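Local coordinates for variable region-containing chitin-binding protein 3 (Branchiostoma floridae, PDB 1XT5) that probably binds chitin and serves as an immune-type receptor in amphioxus, here represented by its first domain, a V-type immunoglobulin fold, at residues I4-T9 against G121-S126; G19-L24 against R95-H100; P37-L42 against C109-W114. All coordinates share one frame; numbering follows the deposited sequence.

Contact 1 of 3, residues I4-T9 against G121-S126; sequences IMTVRT and GLDAKS
D123 and K125 converge on the backbone of V7 through their torsions: a first torsion near anti (chi1 -165°) swings the D123 carboxylate across to V7, and K125, extended as far as CE, turns at its last torsion (chi4 55°) so that NZ reaches the same residue. V7 N donates to D123 OD2 over 2.9 Å in a nearly straight bond (168° at the hydrogen), meeting the oxygen on its anti side, tilted modestly out of the carboxylate plane. K125 NZ donates to V7 O at 2.8 Å, tilted from the carbonyl plane. A longer salt bridge, 3.5 Å from K125 NZ to D123 OD2, lets one carboxylate oxygen serve amide and ammonium together.

Aliphatic groups pack around these bonds. V7 CG2 lies 3.6 Å from D123 O, and V7 CG1 is 4.1 Å from K125 CB, the two side chains running antiparallel. M5 CG rests 3.7 Å from D123 N, and T9 CG2 touches K125 CB at 3.8 Å. M5 and V7 continue inward onto V111 and Y28.

Strands 4-8 and 122-126, the A and G strands of the V-type sandwich, run nearly parallel with axes 5.7 Å apart, yet belong to different sheets: the first pairs with 22-31, the second with 105-112. Side chains join them here. Both the backbone N and O of V7 are thus gripped by side chains, and the neighbouring ammonium would be expected to favour an ionised D123.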
loop_
_atom_site.group_PDB
_atom_site.type_symbol
_atom_site.label_atom_id
_atom_site.label_comp_id
_atom_site.label_asym_id
_atom_site.label_seq_id
_atom_site.Cartn_x
_atom_site.Cartn_y
_atom_site.Cartn_z
ATOM N N ILE A 4 5.308 -8.305 15.628
ATOM C CA ILE A 4 3.970 -8.574 15.074
ATOM C C ILE A 4 3.480 -7.373 14.292
ATOM O O ILE A 4 3.337 -6.276 14.801
ATOM C CB ILE A 4 2.945 -8.965 16.165
ATOM C CG1 ILE A 4 3.450 -10.167 16.987
ATOM C CG2 ILE A 4 1.597 -9.213 15.528
ATOM C CD1 ILE A 4 2.550 -10.576 18.115
ATOM N N MET A 5 3.193 -7.603 13.023
ATOM C CA MET A 5 2.621 -6.599 12.132
ATOM C C MET A 5 1.129 -6.528 12.196
ATOM O O MET A 5 0.459 -7.556 12.135
ATOM C CB MET A 5 3.039 -6.948 10.702
ATOM C CG MET A 5 2.657 -5.855 9.690
ATOM S SD MET A 5 3.602 -4.359 9.845
ATOM C CE MET A 5 5.182 -4.920 9.178
ATOM N N THR A 6 0.552 -5.325 12.229
ATOM C CA THR A 6 -0.895 -5.188 12.105
ATOM C C THR A 6 -1.199 -4.013 11.186
ATOM O O THR A 6 -0.811 -2.866 11.509
ATOM C CB THR A 6 -1.580 -4.977 13.453
ATOM O OG1 THR A 6 -1.354 -6.100 14.303
ATOM C CG2 THR A 6 -3.106 -4.833 13.276
ATOM N N VAL A 7 -1.877 -4.278 10.100
ATOM C CA VAL A 7 -2.367 -3.249 9.177
ATOM C C VAL A 7 -3.787 -2.913 9.558
ATOM O O VAL A 7 -4.563 -3.754 9.969
ATOM C CB VAL A 7 -2.258 -3.781 7.722
ATOM C CG1 VAL A 7 -3.072 -2.939 6.731
ATOM C CG2 VAL A 7 -0.814 -3.852 7.276
ATOM N N ARG A 8 -4.134 -1.622 9.426
ATOM C CA ARG A 8 -5.502 -1.149 9.580
ATOM C C ARG A 8 -5.878 -0.264 8.421
ATOM O O ARG A 8 -5.047 0.397 7.797
ATOM C CB ARG A 8 -5.677 -0.451 10.932
ATOM C CG ARG A 8 -5.561 -1.390 12.118
ATOM C CD ARG A 8 -5.804 -0.653 13.453
ATOM N NE ARG A 8 -5.809 -1.627 14.546
ATOM C CZ ARG A 8 -5.040 -2.272 15.342
ATOM N NH1 ARG A 8 -3.708 -2.210 15.529
ATOM N NH2 ARG A 8 -5.663 -3.148 16.175
ATOM N N THR A 9 -7.185 -0.200 8.153
ATOM C CA THR A 9 -7.756 0.583 7.087
ATOM C C THR A 9 -9.025 1.273 7.591
ATOM O O THR A 9 -9.950 0.614 8.021
ATOM C CB THR A 9 -8.197 -0.278 5.924
ATOM O OG1 THR A 9 -8.954 -1.416 6.380
ATOM C CG2 THR A 9 -7.024 -0.857 5.131
ATOM N N GLY A 121 5.156 -11.536 10.713
ATOM C CA GLY A 121 5.848 -10.400 10.136
ATOM C C GLY A 121 5.223 -9.748 8.954
ATOM O O GLY A 121 5.826 -8.827 8.396
ATOM N N LEU A 122 4.023 -10.160 8.504
ATOM C CA LEU A 122 3.313 -9.570 7.400
ATOM C C LEU A 122 1.855 -9.356 7.789
ATOM O O LEU A 122 1.301 -10.196 8.497
ATOM C CB LEU A 122 3.352 -10.473 6.113
ATOM C CG LEU A 122 2.678 -9.954 4.845
ATOM C CD1 LEU A 122 3.389 -10.506 3.647
ATOM C CD2 LEU A 122 1.191 -10.335 4.721
ATOM N N ASP A 123 1.234 -8.279 7.297
ATOM C CA ASP A 123 -0.221 -8.200 7.326
ATOM C C ASP A 123 -0.671 -7.487 6.072
ATOM O O ASP A 123 0.125 -6.792 5.421
ATOM C CB ASP A 123 -0.741 -7.532 8.608
ATOM C CG ASP A 123 -2.214 -7.736 8.868
ATOM O OD1 ASP A 123 -2.809 -8.694 8.288
ATOM O OD2 ASP A 123 -2.789 -6.965 9.650
ATOM N N ALA A 124 -1.937 -7.615 5.737
ATOM C CA ALA A 124 -2.506 -6.940 4.572
ATOM C C ALA A 124 -4.002 -6.816 4.764
ATOM O O ALA A 124 -4.638 -7.726 5.293
ATOM C CB ALA A 124 -2.222 -7.737 3.285
ATOM N N LYS A 125 -4.560 -5.706 4.279
ATOM C CA LYS A 125 -5.993 -5.491 4.220
ATOM C C LYS A 125 -6.315 -4.847 2.887
ATOM O O LYS A 125 -5.464 -4.161 2.302
ATOM C CB LYS A 125 -6.514 -4.617 5.352
ATOM C CG LYS A 125 -6.470 -5.296 6.698
ATOM C CD LYS A 125 -6.968 -4.439 7.824
ATOM C CE LYS A 125 -7.295 -5.208 9.100
ATOM N NZ LYS A 125 -6.159 -6.003 9.575
ATOM N N SER A 126 -7.558 -5.026 2.426
ATOM C CA SER A 126 -7.942 -4.498 1.120
ATOM C C SER A 126 -8.922 -3.345 1.238
ATOM O O SER A 126 -9.758 -3.260 2.134
ATOM C CB SER A 126 -8.512 -5.581 0.208
ATOM O OG SER A 126 -9.861 -5.904 0.509
#

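Contact 2 of 3, residues G19-L24 against R95-H100; sequences GGTVEL and RLTHVH
Strands 22-24 and 95-96 pair antiparallel, V22 and L96 exchanging both amide bonds (V22 N to L96 O 3.0 Å, L96 N to V22 O 2.9 Å) as a hydrogen-bonded pair next to the non-hydrogen-bonded pair E23 and R95. Backbone hydrogen bonding goes on past the strand ends, V99 N donating to G20 O and G19 N to V99 O, the latter at 2.7 Å.

On the outer side, T21 CG2 sits over one face of the R95 guanidinium, 3.7 Å from NE. E23 OE2 comes to the edge of that group but stays 4.1 Å from R95 NE, beyond salt-bridge range, the carboxylate and guanidinium planes turned 79° apart. T21 OG1, carried beside its own backbone N (chi1 -62°), shares water 1 with G19 O and H98 N, which ties the two loops together. On the inner side, V22 CG1 meets V99 CG2 at 3.9 Å, and both valines pack on V16 of strand 13-17.

The chain beyond is held by H100 N bonding to D103 OD2. This is the pairing of strands B and E, with the turn leading to strand F, of an immunoglobulin V-set domain.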
loop_
_atom_site.group_PDB
_atom_site.type_symbol
_atom_site.label_atom_id
_atom_site.label_comp_id
_atom_site.label_asym_id
_atom_site.label_seq_id
_atom_site.Cartn_x
_atom_site.Cartn_y
_atom_site.Cartn_z
ATOM N N GLY A 19 -10.957 9.760 -14.158
ATOM C CA GLY A 19 -10.207 10.941 -14.417
ATOM C C GLY A 19 -9.859 11.658 -13.138
ATOM O O GLY A 19 -8.982 12.532 -13.151
ATOM N N GLY A 20 -10.487 11.293 -12.034
ATOM C CA GLY A 20 -10.251 11.950 -10.774
ATOM C C GLY A 20 -9.067 11.349 -10.022
ATOM O O GLY A 20 -8.385 10.464 -10.517
ATOM N N THR A 21 -8.795 11.895 -8.858
ATOM C CA THR A 21 -7.776 11.495 -7.929
ATOM C C THR A 21 -8.431 10.928 -6.678
ATOM O O THR A 21 -9.411 11.493 -6.163
ATOM C CB THR A 21 -6.847 12.652 -7.597
ATOM O OG1 THR A 21 -6.181 13.073 -8.806
ATOM C CG2 THR A 21 -5.791 12.278 -6.561
ATOM N N VAL A 22 -7.930 9.805 -6.181
ATOM C CA VAL A 22 -8.474 9.148 -5.033
ATOM C C VAL A 22 -7.358 8.732 -4.089
ATOM O O VAL A 22 -6.245 8.450 -4.506
ATOM C CB VAL A 22 -9.348 7.929 -5.436
ATOM C CG1 VAL A 22 -8.483 6.845 -6.077
ATOM C CG2 VAL A 22 -10.247 7.401 -4.365
ATOM N N GLU A 23 -7.689 8.643 -2.786
ATOM C CA GLU A 23 -6.784 8.104 -1.809
ATOM C C GLU A 23 -7.390 6.865 -1.104
ATOM O O GLU A 23 -8.592 6.876 -0.776
ATOM C CB GLU A 23 -6.369 9.165 -0.820
ATOM C CG GLU A 23 -5.587 10.314 -1.501
ATOM C CD GLU A 23 -4.813 11.275 -0.677
ATOM O OE1 GLU A 23 -4.807 11.069 0.552
ATOM O OE2 GLU A 23 -4.234 12.169 -1.307
ATOM N N LEU A 24 -6.552 5.883 -0.891
ATOM C CA LEU A 24 -6.944 4.626 -0.271
ATOM C C LEU A 24 -6.180 4.554 1.063
ATOM O O LEU A 24 -4.984 4.290 1.055
ATOM C CB LEU A 24 -6.614 3.409 -1.097
ATOM C CG LEU A 24 -7.363 3.370 -2.434
ATOM C CD1 LEU A 24 -7.055 4.340 -3.509
ATOM C CD2 LEU A 24 -7.109 2.007 -3.128
ATOM N N ARG A 95 -2.227 7.244 -3.057
ATOM C CA ARG A 95 -2.881 8.248 -3.908
ATOM C C ARG A 95 -2.774 7.765 -5.350
ATOM O O ARG A 95 -1.679 7.446 -5.828
ATOM C CB ARG A 95 -2.187 9.600 -3.751
ATOM C CG ARG A 95 -2.825 10.719 -4.559
ATOM C CD ARG A 95 -2.177 12.049 -4.254
ATOM N NE ARG A 95 -2.609 13.250 -4.917
ATOM C CZ ARG A 95 -2.048 13.691 -6.037
ATOM N NH1 ARG A 95 -1.074 13.065 -6.701
ATOM N NH2 ARG A 95 -2.546 14.825 -6.537
ATOM N N LEU A 96 -3.905 7.729 -6.047
ATOM C CA LEU A 96 -3.973 7.342 -7.458
ATOM C C LEU A 96 -4.579 8.466 -8.234
ATOM O O LEU A 96 -5.710 8.931 -7.926
ATOM C CB LEU A 96 -4.723 6.032 -7.557
ATOM C CG LEU A 96 -4.700 5.421 -8.936
ATOM C CD1 LEU A 96 -3.294 4.998 -9.354
ATOM C CD2 LEU A 96 -5.677 4.246 -8.968
ATOM N N THR A 97 -3.867 8.975 -9.243
ATOM C CA THR A 97 -4.385 10.091 -10.076
ATOM C C THR A 97 -4.895 9.535 -11.408
ATOM O O THR A 97 -4.606 8.397 -11.795
ATOM C CB THR A 97 -3.307 11.131 -10.359
ATOM O OG1 THR A 97 -2.259 10.502 -11.080
ATOM C CG2 THR A 97 -2.735 11.654 -9.094
ATOM N N HIS A 98 -5.636 10.406 -12.111
ATOM C CA HIS A 98 -6.113 10.095 -13.474
ATOM C C HIS A 98 -6.772 8.705 -13.514
ATOM O O HIS A 98 -6.421 7.861 -14.341
ATOM C CB HIS A 98 -5.007 10.165 -14.502
ATOM C CG HIS A 98 -4.402 11.482 -14.563
ATOM N ND1 HIS A 98 -4.958 12.525 -15.250
ATOM C CD2 HIS A 98 -3.224 11.903 -14.032
ATOM C CE1 HIS A 98 -4.154 13.562 -15.091
ATOM N NE2 HIS A 98 -3.083 13.247 -14.388
ATOM N N VAL A 99 -7.709 8.467 -12.583
ATOM C CA VAL A 99 -8.268 7.142 -12.440
ATOM C C VAL A 99 -8.944 6.670 -13.711
ATOM O O VAL A 99 -9.768 7.352 -14.313
ATOM C CB VAL A 99 -9.221 7.105 -11.218
ATOM C CG1 VAL A 99 -10.024 5.855 -11.201
ATOM C CG2 VAL A 99 -8.436 7.275 -9.930
ATOM N N HIS A 100 -8.573 5.467 -14.143
ATOM C CA HIS A 100 -9.136 4.883 -15.370
ATOM C C HIS A 100 -10.346 4.023 -15.056
ATOM O O HIS A 100 -10.490 3.529 -13.958
ATOM C CB HIS A 100 -8.097 3.989 -16.043
ATOM C CG HIS A 100 -6.937 4.705 -16.648
ATOM N ND1 HIS A 100 -6.251 5.730 -16.021
ATOM C CD2 HIS A 100 -6.347 4.547 -17.854
ATOM C CE1 HIS A 100 -5.286 6.138 -16.861
ATOM N NE2 HIS A 100 -5.306 5.422 -18.001
HETATM O O HOH W 1 -6.659 12.998 -11.519
#

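Contact 3 of 3, residues P37-L42 against C109-W114; sequences PVISWL and CQVAQW. With SO4 (sulfate ion), chain B.
Four backbone hydrogen bonds join strands 38-42 and 109-112 antiparallel: V38 and A112 exchange two, S40 and Q110 two more, with I39 facing V111 and W41 facing C109 as the non-hydrogen-bonded pairs between and beyond them.

Aromatic contacts mark both ends. C109 CB lies over the face of the W41 six-membered ring, 3.6 Å from its centroid and 15° off the normal, a CH-pi contact. The sulfur, set anti to the C109 backbone N (chi1 -178°), approaches the same ring more obliquely, SG to the centroid 4.3 Å. At the far end W114 offers its edge: NE1 makes a weak hydrogen bond to P37 O at 3.1 Å.

Apolar packing surrounds V111, whose CG1 touches P37 CG at 3.8 Å and I39 CD1 at 4.1 Å, with the V111 side chain lying alongside both. On the other face L42 CD1 packs 3.8 Å from Q110 OE1.

That face also carries a polar bridge among V38, S40 and Q110. S40 OG and Q110 NE2 are 4.0 Å apart, too far for a direct hydrogen bond, and water 2 links them to each other and to V38 O. Beyond the paired strands, Q113 NE2 donates to O2 of a sulfate at 3.0 Å, and also to D33.

C109 is disulfide-bonded to C26 on the opposing sheet, and W41 NE1 bonds to P92 O. The indole is therefore fixed in rotation by its N-H, which is satisfied inside, and backed by the cysteine: the packing of a buried tryptophan of strand C against the B–F disulfide, as in immunoglobulin domains.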
loop_
_atom_site.group_PDB
_atom_site.type_symbol
_atom_site.label_atom_id
_atom_site.label_comp_id
_atom_site.label_asym_id
_atom_site.label_seq_id
_atom_site.Cartn_x
_atom_site.Cartn_y
_atom_site.Cartn_z
ATOM N N PRO A 37 9.952 -1.562 7.543
ATOM C CA PRO A 37 9.315 -2.609 6.746
ATOM C C PRO A 37 9.303 -2.254 5.288
ATOM O O PRO A 37 9.954 -1.312 4.847
ATOM C CB PRO A 37 7.936 -2.707 7.423
ATOM C CG PRO A 37 7.651 -1.273 7.728
ATOM C CD PRO A 37 8.952 -0.691 8.207
ATOM N N VAL A 38 8.578 -3.038 4.514
ATOM C CA VAL A 38 8.362 -2.810 3.104
ATOM C C VAL A 38 6.875 -2.809 2.805
ATOM O O VAL A 38 6.131 -3.687 3.270
ATOM C CB VAL A 38 9.170 -3.790 2.250
ATOM C CG1 VAL A 38 8.983 -5.234 2.605
ATOM C CG2 VAL A 38 8.858 -3.530 0.774
ATOM N N ILE A 39 6.471 -1.761 2.087
ATOM C CA ILE A 39 5.072 -1.510 1.759
ATOM C C ILE A 39 4.825 -1.922 0.345
ATOM O O ILE A 39 5.577 -1.521 -0.566
ATOM C CB ILE A 39 4.768 0.025 1.889
ATOM C CG1 ILE A 39 4.815 0.503 3.331
ATOM C CG2 ILE A 39 3.470 0.421 1.206
ATOM C CD1 ILE A 39 6.002 0.286 4.216
ATOM N N SER A 40 3.766 -2.687 0.107
ATOM C CA SER A 40 3.316 -3.030 -1.219
ATOM C C SER A 40 1.824 -2.736 -1.346
ATOM O O SER A 40 1.050 -3.081 -0.462
ATOM C CB SER A 40 3.521 -4.524 -1.494
ATOM O OG SER A 40 4.856 -4.917 -1.328
ATOM N N TRP A 41 1.442 -2.087 -2.428
ATOM C CA TRP A 41 0.031 -2.002 -2.838
ATOM C C TRP A 41 -0.099 -2.899 -4.043
ATOM O O TRP A 41 0.664 -2.800 -5.018
ATOM C CB TRP A 41 -0.358 -0.576 -3.155
ATOM C CG TRP A 41 -0.650 0.283 -1.982
ATOM C CD1 TRP A 41 0.192 1.119 -1.302
ATOM C CD2 TRP A 41 -1.940 0.374 -1.305
ATOM N NE1 TRP A 41 -0.475 1.715 -0.263
ATOM C CE2 TRP A 41 -1.769 1.304 -0.262
ATOM C CE3 TRP A 41 -3.189 -0.218 -1.531
ATOM C CZ2 TRP A 41 -2.844 1.657 0.572
ATOM C CZ3 TRP A 41 -4.235 0.129 -0.706
ATOM C CH2 TRP A 41 -4.073 1.070 0.328
ATOM N N LEU A 42 -1.072 -3.813 -3.972
ATOM C CA LEU A 42 -1.241 -4.910 -4.886
ATOM C C LEU A 42 -2.706 -4.936 -5.324
ATOM O O LEU A 42 -3.572 -4.992 -4.441
ATOM C CB LEU A 42 -0.868 -6.219 -4.201
ATOM C CG LEU A 42 0.551 -6.291 -3.634
ATOM C CD1 LEU A 42 0.717 -7.454 -2.671
ATOM C CD2 LEU A 42 1.595 -6.315 -4.716
ATOM N N CYS A 109 -3.260 -3.211 0.793
ATOM C CA CYS A 109 -2.160 -2.559 1.491
ATOM C C CYS A 109 -1.476 -3.655 2.317
ATOM O O CYS A 109 -2.058 -4.159 3.262
ATOM C CB CYS A 109 -2.705 -1.466 2.383
ATOM S SG CYS A 109 -1.340 -0.613 3.224
ATOM N N GLN A 110 -0.282 -4.018 1.907
ATOM C CA GLN A 110 0.511 -5.052 2.544
ATOM C C GLN A 110 1.739 -4.383 3.153
ATOM O O GLN A 110 2.450 -3.639 2.479
ATOM C CB GLN A 110 0.921 -6.108 1.533
ATOM C CG GLN A 110 1.789 -7.199 2.140
ATOM C CD GLN A 110 2.119 -8.210 1.092
ATOM O OE1 GLN A 110 1.318 -9.066 0.765
ATOM N NE2 GLN A 110 3.261 -8.061 0.474
ATOM N N VAL A 111 2.021 -4.688 4.414
ATOM C CA VAL A 111 3.203 -4.181 5.083
ATOM C C VAL A 111 3.910 -5.400 5.697
ATOM O O VAL A 111 3.270 -6.233 6.363
ATOM C CB VAL A 111 2.884 -3.109 6.125
ATOM C CG1 VAL A 111 4.178 -2.496 6.678
ATOM C CG2 VAL A 111 1.993 -2.018 5.568
ATOM N N ALA A 112 5.212 -5.521 5.459
ATOM C CA ALA A 112 5.922 -6.722 5.861
ATOM C C ALA A 112 7.332 -6.369 6.318
ATOM O O ALA A 112 7.955 -5.445 5.792
ATOM C CB ALA A 112 6.048 -7.706 4.692
ATOM N N GLN A 113 7.838 -7.158 7.246
ATOM C CA GLN A 113 9.256 -7.156 7.497
ATOM C C GLN A 113 10.031 -7.410 6.201
ATOM O O GLN A 113 9.542 -8.142 5.341
ATOM C CB GLN A 113 9.642 -8.235 8.472
ATOM C CG GLN A 113 9.015 -8.071 9.826
ATOM C CD GLN A 113 9.396 -9.237 10.726
ATOM O OE1 GLN A 113 9.135 -10.391 10.398
ATOM N NE2 GLN A 113 10.037 -8.938 11.836
ATOM N N TRP A 114 11.220 -6.876 6.076
ATOM C CA TRP A 114 12.034 -7.126 4.885
ATOM C C TRP A 114 12.308 -8.619 4.686
ATOM O O TRP A 114 12.390 -9.072 3.547
ATOM C CB TRP A 114 13.381 -6.437 4.961
ATOM C CG TRP A 114 13.346 -4.959 4.801
ATOM C CD1 TRP A 114 12.294 -4.134 4.645
ATOM C CD2 TRP A 114 14.492 -4.089 4.780
ATOM N NE1 TRP A 114 12.662 -2.845 4.515
ATOM C CE2 TRP A 114 14.045 -2.775 4.607
ATOM C CE3 TRP A 114 15.866 -4.318 4.884
ATOM C CZ2 TRP A 114 14.889 -1.664 4.546
ATOM C CZ3 TRP A 114 16.710 -3.241 4.825
ATOM C CH2 TRP A 114 16.241 -1.956 4.662
HETATM S S SO4 B . 11.078 -11.917 14.833
HETATM O O1 SO4 B . 12.524 -12.417 14.910
HETATM O O2 SO4 B . 11.053 -10.740 13.952
HETATM O O3 SO4 B . 10.543 -11.625 16.094
HETATM O O4 SO4 B . 10.304 -12.990 14.217
HETATM O O HOH W 2 5.198 -5.703 1.296
#

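Overall arrangement
Contacts 1 and 3 are neighbours, centres about 8 Å apart, because strands 105-112 and 122-132 lie side by side in one sheet: K125 O to C109 N, 2.8 Å, and G121 O to Q113 N, 2.9 Å, are probable hydrogen bonds between them. Contacts 1 and 2 lie on opposite sides of the chain's centre, their centres about 23 Å apart; those of contacts 2 and 3 are about 21 Å apart. Contact 2 reaches contact 3 where L24 O, in one of two conformers, lies 3.4 Å from W41 CH2, next to the C26–C109 disulfide that pins the sheets together. The sulfate, probably from the crystallisation liquor, sits at the Q113 end of contact 3, also bound by Q2, S3 and R117.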